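Local atomic coordinates of Exo-beta-1,3-glucanase (Streptomyces sp. SirexAA-E, PDB entry 4PEY), a protein that hydrolyses laminarin and laminarioligosaccharides from their non-reducing ends, yielding glucose and laminaribiose as an exo-beta-1,3-glucanase of glycoside hydrolase family 55. Residues V401-H406 / N415-G420; F434-N439 / F454-K459; G495-F500 / D524-S529. The protein carries 1 engineered substitution. One frame throughout, in Å; residues are numbered along the deposited sequence. Where two conformers were deposited one is given.

Interaction 1: residues V401-H406 / N415-G420; sequences VWRADH and NRADYG. With BGC (beta-D-glucopyranose), chain B.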
loop_
_atom_site.group_PDB
_atom_site.type_symbol
_atom_site.label_atom_id
_atom_site.label_comp_id
_atom_site.label_asym_id
_atom_site.label_seq_id
_atom_site.Cartn_x
_atom_site.Cartn_y
_atom_site.Cartn_z
ATOM N N VAL A 401 3.910 -2.302 5.006
ATOM C CA VAL A 401 5.212 -2.720 5.488
ATOM C C VAL A 401 4.912 -3.757 6.562
ATOM O O VAL A 401 4.359 -3.431 7.611
ATOM C CB VAL A 401 6.023 -1.511 6.016
ATOM C CG1 VAL A 401 7.370 -1.948 6.571
ATOM C CG2 VAL A 401 6.202 -0.493 4.903
ATOM N N TRP A 402 5.265 -5.010 6.281
ATOM C CA TRP A 402 4.686 -6.150 6.993
ATOM C C TRP A 402 5.710 -7.172 7.446
ATOM O O TRP A 402 6.307 -7.867 6.618
ATOM C CB TRP A 402 3.655 -6.825 6.083
ATOM C CG TRP A 402 2.883 -8.022 6.617
ATOM C CD1 TRP A 402 1.864 -8.004 7.535
ATOM C CD2 TRP A 402 3.006 -9.385 6.187
ATOM N NE1 TRP A 402 1.357 -9.278 7.712
ATOM C CE2 TRP A 402 2.045 -10.143 6.900
ATOM C CE3 TRP A 402 3.841 -10.043 5.274
ATOM C CZ2 TRP A 402 1.897 -11.519 6.720
ATOM C CZ3 TRP A 402 3.699 -11.410 5.109
ATOM C CH2 TRP A 402 2.730 -12.132 5.824
ATOM N N ARG A 403 5.914 -7.265 8.758
ATOM C CA ARG A 403 6.641 -8.396 9.317
ATOM C C ARG A 403 5.659 -9.570 9.369
ATOM O O ARG A 403 4.587 -9.458 9.971
ATOM C CB ARG A 403 7.212 -8.078 10.703
ATOM C CG ARG A 403 7.807 -9.305 11.376
ATOM C CD ARG A 403 8.511 -9.008 12.697
ATOM N NE ARG A 403 8.878 -10.270 13.333
ATOM C CZ ARG A 403 8.206 -10.851 14.322
ATOM N NH1 ARG A 403 7.139 -10.274 14.866
ATOM N NH2 ARG A 403 8.614 -12.017 14.782
ATOM N N ALA A 404 5.998 -10.680 8.712
ATOM C CA ALA A 404 5.043 -11.785 8.561
ATOM C C ALA A 404 4.601 -12.364 9.908
ATOM O O ALA A 404 5.430 -12.627 10.781
ATOM C CB ALA A 404 5.637 -12.899 7.693
ATOM N N ASP A 405 3.294 -12.559 10.058
ATOM C CA ASP A 405 2.715 -13.194 11.243
ATOM C C ASP A 405 2.381 -14.660 11.004
ATOM O O ASP A 405 2.047 -15.384 11.937
ATOM C CB ASP A 405 1.438 -12.474 11.645
ATOM C CG ASP A 405 0.414 -12.512 10.538
ATOM O OD1 ASP A 405 -0.484 -13.387 10.563
ATOM O OD2 ASP A 405 0.555 -11.700 9.601
ATOM N N HIS A 406 2.425 -15.079 9.744
ATOM C CA HIS A 406 2.128 -16.464 9.389
ATOM C C HIS A 406 2.937 -16.833 8.155
ATOM O O HIS A 406 3.511 -15.957 7.505
ATOM C CB HIS A 406 0.625 -16.664 9.143
ATOM C CG HIS A 406 0.091 -15.887 7.981
ATOM N ND1 HIS A 406 -0.400 -14.602 8.104
ATOM C CD2 HIS A 406 -0.041 -16.215 6.672
ATOM C CE1 HIS A 406 -0.796 -14.169 6.919
ATOM N NE2 HIS A 406 -0.586 -15.127 6.032
ATOM N N ASN A 415 12.126 -14.326 12.175
ATOM C CA ASN A 415 11.976 -13.195 11.260
ATOM C C ASN A 415 11.894 -11.865 12.012
ATOM O O ASN A 415 11.070 -11.000 11.708
ATOM C CB ASN A 415 10.770 -13.376 10.301
ATOM C CG ASN A 415 9.404 -13.213 10.969
ATOM O OD1 ASN A 415 9.203 -13.591 12.119
ATOM N ND2 ASN A 415 8.439 -12.679 10.208
ATOM N N ARG A 416 12.794 -11.692 12.973
ATOM C CA ARG A 416 12.901 -10.440 13.704
ATOM C C ARG A 416 13.027 -9.246 12.761
ATOM O O ARG A 416 13.821 -9.279 11.810
ATOM C CB ARG A 416 14.104 -10.480 14.642
ATOM C CG ARG A 416 14.348 -9.171 15.358
ATOM C CD ARG A 416 15.552 -9.256 16.267
ATOM N NE ARG A 416 15.806 -7.979 16.913
ATOM C CZ ARG A 416 16.827 -7.749 17.729
ATOM N NH1 ARG A 416 16.985 -6.549 18.276
ATOM N NH2 ARG A 416 17.691 -8.722 17.995
ATOM N N ALA A 417 12.246 -8.207 13.027
ATOM C CA ALA A 417 12.330 -6.949 12.293
ATOM C C ALA A 417 11.906 -5.853 13.266
ATOM O O ALA A 417 10.718 -5.710 13.563
ATOM C CB ALA A 417 11.445 -6.970 11.035
ATOM N N ASP A 418 12.877 -5.122 13.805
ATOM C CA ASP A 418 12.591 -4.199 14.899
ATOM C C ASP A 418 11.743 -3.001 14.475
ATOM O O ASP A 418 10.795 -2.644 15.164
ATOM C CB ASP A 418 13.890 -3.698 15.543
ATOM C CG ASP A 418 14.484 -4.698 16.530
ATOM O OD1 ASP A 418 13.799 -5.684 16.883
ATOM O OD2 ASP A 418 15.633 -4.478 16.974
ATOM N N TYR A 419 12.084 -2.377 13.349
ATOM C CA TYR A 419 11.481 -1.094 12.980
ATOM C C TYR A 419 10.895 -1.146 11.570
ATOM O O TYR A 419 11.545 -1.620 10.634
ATOM C CB TYR A 419 12.518 0.028 13.065
ATOM C CG TYR A 419 13.261 0.085 14.385
ATOM C CD1 TYR A 419 12.640 0.552 15.535
ATOM C CD2 TYR A 419 14.580 -0.329 14.474
ATOM C CE1 TYR A 419 13.317 0.609 16.750
ATOM C CE2 TYR A 419 15.269 -0.275 15.678
ATOM C CZ TYR A 419 14.637 0.199 16.811
ATOM O OH TYR A 419 15.324 0.244 17.999
ATOM N N GLY A 420 9.673 -0.647 11.416
ATOM C CA GLY A 420 9.018 -0.660 10.117
ATOM C C GLY A 420 9.424 0.522 9.258
ATOM O O GLY A 420 10.238 0.391 8.348
HETATM C C2 BGC B . -3.519 -8.784 10.013
HETATM C C3 BGC B . -2.572 -9.291 8.929
HETATM C C4 BGC B . -2.398 -10.795 9.063
HETATM C C5 BGC B . -3.757 -11.473 9.010
HETATM C C6 BGC B . -3.616 -12.985 9.104
HETATM C C1 BGC B . -4.790 -9.631 10.109
HETATM O O2 BGC B . -3.845 -7.426 9.750
HETATM O O3 BGC B . -1.313 -8.666 9.065
HETATM O O4 BGC B . -1.556 -11.290 8.048
HETATM O O5 BGC B . -4.512 -11.020 10.109
HETATM O O6 BGC B . -3.216 -13.335 10.409
#

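Interaction 2: residues F434-N439 / F454-K459; sequences FVEHFN and FYQNAK. Engineered in segment 454-459: Ala458 (natural residue Glu). With BGC (beta-D-glucopyranose), chain B.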
loop_
_atom_site.group_PDB
_atom_site.type_symbol
_atom_site.label_atom_id
_atom_site.label_comp_id
_atom_site.label_asym_id
_atom_site.label_seq_id
_atom_site.Cartn_x
_atom_site.Cartn_y
_atom_site.Cartn_z
ATOM N N PHE A 434 0.006 1.470 6.070
ATOM C CA PHE A 434 -0.301 0.188 6.711
ATOM C C PHE A 434 1.017 -0.427 7.170
ATOM O O PHE A 434 1.856 -0.749 6.329
ATOM C CB PHE A 434 -0.984 -0.793 5.742
ATOM C CG PHE A 434 -2.294 -0.320 5.141
ATOM C CD1 PHE A 434 -2.320 0.669 4.167
ATOM C CD2 PHE A 434 -3.492 -0.946 5.488
ATOM C CE1 PHE A 434 -3.516 1.069 3.590
ATOM C CE2 PHE A 434 -4.693 -0.572 4.906
ATOM C CZ PHE A 434 -4.709 0.442 3.948
ATOM N N VAL A 435 1.222 -0.586 8.475
ATOM C CA VAL A 435 2.496 -1.112 8.984
ATOM C C VAL A 435 2.222 -2.047 10.154
ATOM O O VAL A 435 1.535 -1.649 11.100
ATOM C CB VAL A 435 3.457 0.022 9.443
ATOM C CG1 VAL A 435 4.828 -0.554 9.816
ATOM C CG2 VAL A 435 3.612 1.085 8.358
ATOM N N GLU A 436 2.746 -3.275 10.101
ATOM C CA GLU A 436 2.346 -4.311 11.074
ATOM C C GLU A 436 3.424 -5.269 11.558
ATOM O O GLU A 436 4.256 -5.737 10.770
ATOM C CB GLU A 436 1.236 -5.190 10.497
ATOM C CG GLU A 436 0.040 -4.478 9.901
ATOM C CD GLU A 436 -1.000 -5.484 9.494
ATOM O OE1 GLU A 436 -0.774 -6.172 8.468
ATOM O OE2 GLU A 436 -2.005 -5.635 10.233
ATOM N N HIS A 437 3.356 -5.560 12.864
ATOM C CA HIS A 437 3.962 -6.714 13.539
ATOM C C HIS A 437 5.450 -6.586 13.886
ATOM O O HIS A 437 6.075 -7.582 14.252
ATOM C CB HIS A 437 3.762 -8.007 12.725
ATOM C CG HIS A 437 2.343 -8.267 12.317
ATOM N ND1 HIS A 437 1.283 -8.242 13.201
ATOM C CD2 HIS A 437 1.813 -8.568 11.104
ATOM C CE1 HIS A 437 0.163 -8.507 12.550
ATOM N NE2 HIS A 437 0.457 -8.703 11.277
ATOM N N PHE A 438 6.010 -5.378 13.830
ATOM C CA PHE A 438 7.437 -5.204 14.113
ATOM C C PHE A 438 7.765 -5.416 15.594
ATOM O O PHE A 438 6.898 -5.249 16.466
ATOM C CB PHE A 438 7.888 -3.835 13.590
ATOM C CG PHE A 438 7.887 -3.805 12.104
ATOM C CD1 PHE A 438 9.025 -4.164 11.393
ATOM C CD2 PHE A 438 6.706 -3.572 11.408
ATOM C CE1 PHE A 438 9.001 -4.229 10.014
ATOM C CE2 PHE A 438 6.671 -3.649 10.032
ATOM C CZ PHE A 438 7.821 -3.982 9.329
ATOM N N ASN A 439 8.992 -5.846 15.876
ATOM C CA ASN A 439 9.350 -6.175 17.260
ATOM C C ASN A 439 9.404 -4.931 18.148
ATOM O O ASN A 439 9.176 -5.027 19.356
ATOM C CB ASN A 439 10.698 -6.920 17.340
ATOM C CG ASN A 439 10.687 -8.263 16.620
ATOM O OD1 ASN A 439 10.516 -8.325 15.403
ATOM N ND2 ASN A 439 10.926 -9.343 17.364
ATOM N N PHE A 454 -4.813 8.353 7.345
ATOM C CA PHE A 454 -5.070 6.914 7.506
ATOM C C PHE A 454 -3.843 6.098 7.933
ATOM O O PHE A 454 -2.838 6.019 7.223
ATOM C CB PHE A 454 -5.660 6.261 6.249
ATOM C CG PHE A 454 -5.998 4.803 6.461
ATOM C CD1 PHE A 454 -7.261 4.424 6.907
ATOM C CD2 PHE A 454 -5.043 3.814 6.251
ATOM C CE1 PHE A 454 -7.566 3.082 7.123
ATOM C CE2 PHE A 454 -5.336 2.483 6.475
ATOM C CZ PHE A 454 -6.600 2.111 6.902
ATOM N N TYR A 455 -3.968 5.447 9.084
ATOM C CA TYR A 455 -2.961 4.504 9.551
ATOM C C TYR A 455 -3.636 3.237 10.038
ATOM O O TYR A 455 -4.624 3.298 10.778
ATOM C CB TYR A 455 -2.118 5.106 10.680
ATOM C CG TYR A 455 -1.013 4.207 11.201
ATOM C CD1 TYR A 455 -0.047 3.697 10.341
ATOM C CD2 TYR A 455 -0.918 3.888 12.560
ATOM C CE1 TYR A 455 0.979 2.890 10.806
ATOM C CE2 TYR A 455 0.117 3.084 13.046
ATOM C CZ TYR A 455 1.064 2.588 12.164
ATOM O OH TYR A 455 2.095 1.790 12.619
ATOM N N GLN A 456 -3.107 2.093 9.617
ATOM C CA GLN A 456 -3.539 0.802 10.152
ATOM C C GLN A 456 -2.330 0.026 10.636
ATOM O O GLN A 456 -1.378 -0.195 9.876
ATOM C CB GLN A 456 -4.300 -0.025 9.107
ATOM C CG GLN A 456 -4.862 -1.359 9.673
ATOM C CD GLN A 456 -3.899 -2.534 9.552
ATOM O OE1 GLN A 456 -3.332 -2.786 8.483
ATOM N NE2 GLN A 456 -3.706 -3.259 10.659
ATOM N N ASN A 457 -2.367 -0.373 11.905
ATOM C CA ASN A 457 -1.332 -1.203 12.488
ATOM C C ASN A 457 -1.922 -2.387 13.232
ATOM O O ASN A 457 -3.027 -2.299 13.772
ATOM C CB ASN A 457 -0.468 -0.391 13.453
ATOM C CG ASN A 457 0.329 -1.271 14.397
ATOM O OD1 ASN A 457 -0.116 -1.593 15.505
ATOM N ND2 ASN A 457 1.516 -1.676 13.960
ATOM N N ALA A 458 -1.191 -3.497 13.240
ATOM C CA ALA A 458 -1.396 -4.532 14.247
ATOM C C ALA A 458 -0.039 -4.804 14.853
ATOM O O ALA A 458 0.966 -4.832 14.137
ATOM C CB ALA A 458 -2.002 -5.800 13.654
ATOM N N LYS A 459 0.004 -4.982 16.169
ATOM C CA LYS A 459 1.262 -5.238 16.860
ATOM C C LYS A 459 1.711 -6.682 16.633
ATOM O O LYS A 459 0.928 -7.517 16.175
ATOM C CB LYS A 459 1.118 -4.931 18.355
ATOM C CG LYS A 459 0.939 -3.432 18.672
ATOM C CD LYS A 459 2.123 -2.568 18.223
ATOM C CE LYS A 459 3.434 -2.983 18.875
ATOM N NZ LYS A 459 4.610 -2.215 18.359
HETATM C C2 BGC B . -3.519 -8.784 10.013
HETATM C C3 BGC B . -2.572 -9.291 8.929
HETATM C C4 BGC B . -2.398 -10.795 9.063
HETATM C C5 BGC B . -3.757 -11.473 9.010
HETATM C C6 BGC B . -3.616 -12.985 9.104
HETATM C C1 BGC B . -4.790 -9.631 10.109
HETATM O O2 BGC B . -3.845 -7.426 9.750
HETATM O O3 BGC B . -1.313 -8.666 9.065
HETATM O O4 BGC B . -1.556 -11.290 8.048
HETATM O O5 BGC B . -4.512 -11.020 10.109
HETATM O O6 BGC B . -3.216 -13.335 10.409
HETATM O O HOH W 1 4.350 -4.481 16.255
HETATM O O HOH W 2 6.353 -4.586 19.254
#

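Interaction 3: residues G495-F500 / D524-S529; sequences GSYCYF and DLLVVS. With BGC (beta-D-glucopyranose), chain C.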
loop_
_atom_site.group_PDB
_atom_site.type_symbol
_atom_site.label_atom_id
_atom_site.label_comp_id
_atom_site.label_asym_id
_atom_site.label_seq_id
_atom_site.Cartn_x
_atom_site.Cartn_y
_atom_site.Cartn_z
ATOM N N GLY A 495 -5.407 3.663 13.623
ATOM C CA GLY A 495 -5.719 2.561 14.521
ATOM C C GLY A 495 -4.591 1.565 14.699
ATOM O O GLY A 495 -3.865 1.257 13.745
ATOM N N SER A 496 -4.448 1.065 15.926
ATOM C CA SER A 496 -3.498 0.002 16.246
ATOM C C SER A 496 -4.231 -1.133 16.953
ATOM O O SER A 496 -4.975 -0.876 17.897
ATOM C CB SER A 496 -2.365 0.535 17.133
ATOM O OG SER A 496 -1.507 -0.512 17.572
ATOM N N TYR A 497 -4.024 -2.372 16.502
ATOM C CA TYR A 497 -4.741 -3.531 17.056
ATOM C C TYR A 497 -3.751 -4.514 17.677
ATOM O O TYR A 497 -2.631 -4.655 17.185
ATOM C CB TYR A 497 -5.571 -4.248 15.979
ATOM C CG TYR A 497 -6.226 -3.320 14.981
ATOM C CD1 TYR A 497 -6.842 -2.137 15.390
ATOM C CD2 TYR A 497 -6.226 -3.622 13.624
ATOM C CE1 TYR A 497 -7.418 -1.272 14.473
ATOM C CE2 TYR A 497 -6.791 -2.762 12.703
ATOM C CZ TYR A 497 -7.400 -1.596 13.132
ATOM O OH TYR A 497 -7.975 -0.741 12.209
ATOM N N CYS A 498 -4.139 -5.197 18.753
ATOM C CA CYS A 498 -3.252 -6.216 19.312
ATOM C C CYS A 498 -3.898 -7.600 19.310
ATOM O O CYS A 498 -5.118 -7.755 19.372
ATOM C CB CYS A 498 -2.782 -5.850 20.731
ATOM S SG CYS A 498 -3.995 -5.990 22.069
ATOM N N TYR A 499 -3.042 -8.604 19.215
ATOM C CA TYR A 499 -3.450 -9.996 19.233
ATOM C C TYR A 499 -2.240 -10.778 19.726
ATOM O O TYR A 499 -1.553 -11.461 18.965
ATOM C CB TYR A 499 -3.923 -10.446 17.847
ATOM C CG TYR A 499 -4.382 -11.880 17.727
ATOM C CD1 TYR A 499 -5.539 -12.327 18.367
ATOM C CD2 TYR A 499 -3.680 -12.782 16.935
ATOM C CE1 TYR A 499 -5.970 -13.646 18.232
ATOM C CE2 TYR A 499 -4.098 -14.089 16.794
ATOM C CZ TYR A 499 -5.236 -14.519 17.441
ATOM O OH TYR A 499 -5.630 -15.823 17.280
ATOM N N PHE A 500 -1.971 -10.638 21.020
ATOM C CA PHE A 500 -0.852 -11.326 21.636
ATOM C C PHE A 500 -1.253 -12.775 21.902
ATOM O O PHE A 500 -1.568 -13.150 23.030
ATOM C CB PHE A 500 -0.423 -10.608 22.927
ATOM C CG PHE A 500 0.214 -9.257 22.692
ATOM C CD1 PHE A 500 1.528 -9.161 22.257
ATOM C CD2 PHE A 500 -0.496 -8.082 22.925
ATOM C CE1 PHE A 500 2.126 -7.909 22.042
ATOM C CE2 PHE A 500 0.097 -6.832 22.718
ATOM C CZ PHE A 500 1.407 -6.749 22.273
ATOM N N ASP A 524 -9.021 11.388 15.625
ATOM C CA ASP A 524 -9.652 10.081 15.455
ATOM C C ASP A 524 -8.638 8.938 15.576
ATOM O O ASP A 524 -8.290 8.275 14.593
ATOM C CB ASP A 524 -10.400 10.008 14.110
ATOM C CG ASP A 524 -11.443 11.103 13.950
ATOM O OD1 ASP A 524 -11.726 11.811 14.934
ATOM O OD2 ASP A 524 -11.997 11.250 12.831
ATOM N N LEU A 525 -8.185 8.716 16.807
ATOM C CA LEU A 525 -7.305 7.602 17.158
ATOM C C LEU A 525 -8.096 6.459 17.780
ATOM O O LEU A 525 -9.100 6.687 18.462
ATOM C CB LEU A 525 -6.239 8.049 18.158
ATOM C CG LEU A 525 -5.304 9.185 17.752
ATOM C CD1 LEU A 525 -4.331 9.487 18.881
ATOM C CD2 LEU A 525 -4.566 8.831 16.473
ATOM N N LEU A 526 -7.631 5.230 17.581
ATOM C CA LEU A 526 -8.250 4.094 18.260
ATOM C C LEU A 526 -7.268 2.957 18.459
ATOM O O LEU A 526 -6.322 2.785 17.675
ATOM C CB LEU A 526 -9.480 3.633 17.464
ATOM C CG LEU A 526 -9.232 3.183 16.020
ATOM C CD1 LEU A 526 -9.882 1.839 15.672
ATOM C CD2 LEU A 526 -9.605 4.302 15.045
ATOM N N VAL A 527 -7.481 2.197 19.529
ATOM C CA VAL A 527 -6.777 0.933 19.715
ATOM C C VAL A 527 -7.800 -0.171 19.975
ATOM O O VAL A 527 -8.892 0.077 20.494
ATOM C CB VAL A 527 -5.729 0.993 20.860
ATOM C CG1 VAL A 527 -4.654 2.034 20.543
ATOM C CG2 VAL A 527 -6.388 1.272 22.220
ATOM N N VAL A 528 -7.457 -1.392 19.579
ATOM C CA VAL A 528 -8.399 -2.503 19.665
ATOM C C VAL A 528 -7.664 -3.777 20.045
ATOM O O VAL A 528 -6.646 -4.112 19.422
ATOM C CB VAL A 528 -9.141 -2.766 18.321
ATOM C CG1 VAL A 528 -10.314 -3.704 18.554
ATOM C CG2 VAL A 528 -9.607 -1.469 17.650
ATOM N N SER A 529 -8.156 -4.474 21.070
ATOM C CA SER A 529 -7.692 -5.825 21.359
ATOM C C SER A 529 -8.552 -6.820 20.606
ATOM O O SER A 529 -9.773 -6.798 20.731
ATOM C CB SER A 529 -7.755 -6.131 22.860
ATOM O OG SER A 529 -7.559 -7.517 23.106
HETATM C C2 BGC C . -7.657 -9.454 12.046
HETATM C C3 BGC C . -6.427 -10.300 11.744
HETATM C C4 BGC C . -6.007 -11.060 12.992
HETATM C C5 BGC C . -7.189 -11.854 13.522
HETATM C C6 BGC C . -6.790 -12.622 14.775
HETATM C C1 BGC C . -8.755 -10.268 12.720
HETATM O O2 BGC C . -8.162 -8.947 10.829
HETATM O O3 BGC C . -5.417 -9.350 11.340
HETATM O O4 BGC C . -4.914 -11.901 12.675
HETATM O O5 BGC C . -8.238 -10.958 13.843
HETATM O O6 BGC C . -7.885 -13.402 15.213
#

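Interaction 1: residues V401-H406 / N415-G420
Arg403 and Ala417 face each other with CA atoms 6.6 Å apart, too far for strand pairing, so the end of strand 399-403 and segment 415-420, which runs into strand 419-423, are joined by side chains that donate to backbone carbonyls of the other segment. Arg403 leaves the strand with CG trans to its own N (chi1 172°) and stays extended as far as NE, which carries the guanidinium past Ala417 CB to Asn415. There NE donates to Asn415 O at 2.8 Å; the acceptor lies in the guanidinium plane, while the donor stands 51° out of the carbonyl plane. The Asn415 amide, turned 38° from the guanidinium, answers in the other direction: ND2 donates to Ala404 O over 3.1 Å, in the carbonyl plane and on a lone pair. Asn415 OD1 accepts from Gly411 N, and ND2 has a second acceptor in Ile375 O. Beyond this contact, Arg403 forms a salt bridge with Asp462 through NH2 and donates from NH1 to His437 O. On the sugar side, Trp402 NE1 donates to O3 of the glucose of chain B at 3.1 Å. Asp405 OD1 and OD2 accept O6 and O4 of the chain B glucose, each at 2.7 Å, and His406 ND1 also donates to OD1. The bonds of Asn415 and Arg403 thus tie the backbone beside these sugar-binding residues to segment 415-420.

Interaction 2: residues F434-N439 / F454-K459
Glu436 and Gln456 meet beside the chain B glucose on two parallel strands, 434-436 and 454-458, of the right-handed beta-helix characteristic of family 55; the strand axes approach to 4.9 Å at 16°. The Glu436 carboxylate receives O3 of the chain B glucose on OE1 and O2 on OE2, both at 2.6 Å. Gln456 NE2 also donates to OE2, at 3.0 Å, from above the carboxylate plane, with the two flat groups almost perpendicular (85°). Gln456 reaches this position because its chain bends at chi2 (-90°), and its OE1 accepts from the substrate-binding Gln130. The two ring nitrogens of His437 divide the work: NE2 donates to O3 of the sugar at 2.8 Å, while ND1 donates to Lys459 O at 3.1 Å in the ring plane, which fixes the ring's rotation and directs NE2 at the substrate. Ala458, engineered in place of the glutamate inferred to be the proton donor, has CB 3.4 Å from Glu436 OE2. In the backbone behind these side chains, Val435 N donates to Gln456 O and His437 N to Ala458 O. Between these two bonds Asn457 ND2 takes over Val435 O, while its OD1 pairs with Ser496. Farther along, Lys459 NZ forms a salt bridge with Asp442 and is linked to Phe438 O through two waters, one of them weakly bound by NZ. At the other end of the strands the rings of Phe434 and Phe454 are oblique, with Phe454 CE2 over a face of Phe434, 3.3 Å from CZ.

Interaction 3: residues G495-F500 / D524-S529
Tyr497 and Val528 lie side by side, their first torsions setting the contact: Tyr497 CG lies beside its backbone N, roughly trans to the carbonyl carbon (chi1 -38°, rotated from the staggered -60°), Val528 CG2 is placed likewise, and Tyr497 CD1 comes 3.6 Å from Val528 CG2. Both belong to parallel strands in successive turns of the right-handed beta-helix, strand 495-498 pairing with 525-529 at an axis distance of 4.7 Å and an angle of 13°. Three backbone bonds establish the register: Ser496 N to Leu526 O, Val528 N to Ser496 O, and Cys498 N to Val528 O, the last 2.8 Å long. The side chains of Tyr497, Leu526 and Val528 share one face of the sheet. There Leu526 CD1 meets the rim of the tyrosine ring near its plane, 4.1 Å from Tyr497 CE1, while Leu526 CG rests 3.9 Å from Gly495 CA. The phenol is placed by outside partners too, OH bonding to Gln174 and the ring meeting Trp190 edge-to-face. The opposite face carries Ser496, Val527, Cys498 and Ser529; Ser496 OG bonds to Tyr536 OH, and Ser529 OG to Gly534 O. Past the end of the strand, Tyr499 leaves the pairing, offering its ring face to the hydroxymethyl group of a sugar in the glycan pocket. C6 of the chain C glucose sits over the centre of the Tyr499 ring, 3.5 Å above the plane.

Overall arrangement
All three contacts are buried; five of the six segments follow one run of parallel strands, while 415-420 leads into 419-423 of another sheet. Interactions 1 and 2 touch, with Val401 N 2.9 Å from Phe434 O, and share the chain B glucose. Interactions 2 and 3 are joined where Lys459 N meets Tyr497 O at 2.8 Å, whereas interactions 1 and 3 have centres about 17 Å apart and do not touch. Chemistry follows place: polar side-chain bonds to backbone carbonyls in interaction 1, parallel backbone pairing combined with polar substrate binding in interaction 2, and regular pairing with apolar packing in interaction 3, where the sugar meets an aromatic face.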